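Local coordinates for protein type II 3-hydroxyacyl-CoA dehydrogenase (Thermus thermophilus, PDB 1UAY) that probably catalyses the NAD-dependent oxidation of 3-hydroxyacyl-CoA to 3-ketoacyl-CoA in fatty acid beta-oxidation, as a short-chain dehydrogenase, at residues A[80-85]-A[144-149]. Numbering follows the deposited sequence.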
# COMPACT_ATOMS: atom_id res chain seq x y z
N GLU A 80 -20.05 13.34 6.13
CA GLU A 80 -20.21 14.74 5.77
C GLU A 80 -19.39 15.06 4.52
O GLU A 80 -18.20 14.77 4.46
CB GLU A 80 -19.75 15.64 6.93
CG GLU A 80 -20.05 17.13 6.71
CD GLU A 80 -19.68 18.00 7.90
OE1 GLU A 80 -19.38 17.45 8.99
OE2 GLU A 80 -19.70 19.24 7.76
N LYS A 81 -20.04 15.65 3.53
CA LYS A 81 -19.36 15.98 2.29
C LYS A 81 -18.48 17.21 2.43
O LYS A 81 -18.71 18.08 3.27
CB LYS A 81 -20.39 16.21 1.18
CG LYS A 81 -21.11 14.94 0.75
CD LYS A 81 -22.11 15.21 -0.36
CE LYS A 81 -22.81 13.93 -0.79
NZ LYS A 81 -23.78 14.17 -1.89
N ILE A 82 -17.45 17.27 1.59
CA ILE A 82 -16.53 18.40 1.57
C ILE A 82 -17.32 19.64 1.13
O ILE A 82 -17.13 20.73 1.67
CB ILE A 82 -15.37 18.15 0.59
CG1 ILE A 82 -14.48 17.02 1.14
CG2 ILE A 82 -14.56 19.42 0.39
CD1 ILE A 82 -13.37 16.61 0.21
N LEU A 83 -18.20 19.45 0.16
CA LEU A 83 -19.02 20.55 -0.34
C LEU A 83 -20.48 20.25 -0.01
O LEU A 83 -21.12 19.40 -0.63
CB LEU A 83 -18.85 20.70 -1.86
CG LEU A 83 -17.41 20.94 -2.35
CD1 LEU A 83 -17.43 21.13 -3.86
CD2 LEU A 83 -16.81 22.15 -1.66
N GLY A 84 -21.00 20.95 1.00
CA GLY A 84 -22.37 20.75 1.43
C GLY A 84 -23.35 21.61 0.66
O GLY A 84 -22.99 22.25 -0.33
N LYS A 85 -24.60 21.64 1.11
CA LYS A 85 -25.62 22.43 0.44
C LYS A 85 -25.60 23.91 0.82
O LYS A 85 -26.02 24.76 0.04
CB LYS A 85 -27.01 21.83 0.73
CG LYS A 85 -27.21 20.43 0.16
CD LYS A 85 -27.07 20.42 -1.36
CE LYS A 85 -27.24 19.02 -1.93
NZ LYS A 85 -27.15 19.01 -3.41
N GLY A 144 -17.91 11.46 1.40
CA GLY A 144 -18.48 11.81 2.69
C GLY A 144 -17.67 11.33 3.88
O GLY A 144 -18.00 11.66 5.02
N GLN A 145 -16.60 10.58 3.63
CA GLN A 145 -15.78 10.04 4.72
C GLN A 145 -14.40 10.68 4.84
O GLN A 145 -13.48 10.06 5.37
CB GLN A 145 -15.63 8.53 4.55
CG GLN A 145 -16.93 7.76 4.65
CD GLN A 145 -17.56 7.88 6.03
OE1 GLN A 145 -16.93 7.59 7.04
NE2 GLN A 145 -18.82 8.31 6.07
N ALA A 146 -14.25 11.91 4.36
CA ALA A 146 -12.95 12.57 4.43
C ALA A 146 -12.38 12.68 5.84
O ALA A 146 -11.22 12.33 6.08
CB ALA A 146 -13.04 13.95 3.79
N ALA A 147 -13.19 13.15 6.79
CA ALA A 147 -12.74 13.30 8.17
C ALA A 147 -12.39 11.95 8.79
O ALA A 147 -11.32 11.78 9.38
CB ALA A 147 -13.81 13.99 9.00
N TYR A 148 -13.30 11.00 8.67
CA TYR A 148 -13.10 9.67 9.22
C TYR A 148 -11.85 9.01 8.62
O TYR A 148 -11.00 8.49 9.34
CB TYR A 148 -14.33 8.81 8.95
CG TYR A 148 -14.30 7.46 9.61
CD1 TYR A 148 -14.51 7.33 10.98
CD2 TYR A 148 -14.08 6.31 8.86
CE1 TYR A 148 -14.50 6.07 11.59
CE2 TYR A 148 -14.06 5.05 9.46
CZ TYR A 148 -14.28 4.94 10.82
OH TYR A 148 -14.28 3.69 11.40
N ALA A 149 -11.75 9.04 7.30
CA ALA A 149 -10.61 8.45 6.60
C ALA A 149 -9.30 9.07 7.06
O ALA A 149 -8.32 8.36 7.31
CB ALA A 149 -10.78 8.62 5.09
O HOH W 1 -16.07 13.86 6.47
O HOH W 2 -15.99 13.83 3.08
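E80 and G144 meet backbone to backbone, through the one direct hydrogen bond between the segments. E80 N donates to G144 O over 2.9 Å; the N-H...O angle of 161° and the approach in the carbonyl plane, on a lone pair, show a well-aimed bond. The return contact is softer: G144 CA lies 3.5 Å from E80 O, a CA-H...O approach. The alpha carbon of G144, a residue with a positive phi of 93°, also faces K81, with K81 N 4.2 Å from G144 CA. Two waters lie between E80 O and the start of helix 146-166. One donates to E80 O at 2.8 Å and accepts from A146 N; the other accepts from A147 N at 3.0 Å and may donate to E80 O, 3.1 Å away. First-turn amides at a helix start are thus satisfied by solvent.

Towards I82 the packing is looser: in the conformer given, I82 CG1 lies 4.3 Å from A146 CB. This side is nevertheless buried, with A162 and L158 of the second subunit packing on I82 and A146 respectively. K81 forms the exposed edge, its CB turned away from 144-149, yet it packs on E165 of the second subunit, whose carboxylate accepts from I82 N and L83 N. E80, with CG anti to its N (chi1 -173°), sends its carboxylate away from G144, to S93 OG and G90 N.

Q145 takes the N-cap position, and its O accepts from A149 N. The contact thus joins the loop after strand 67-72 to the helix where Y148 opens the YxxxK signature of short-chain dehydrogenases, whose tyrosine is catalytic in relatives.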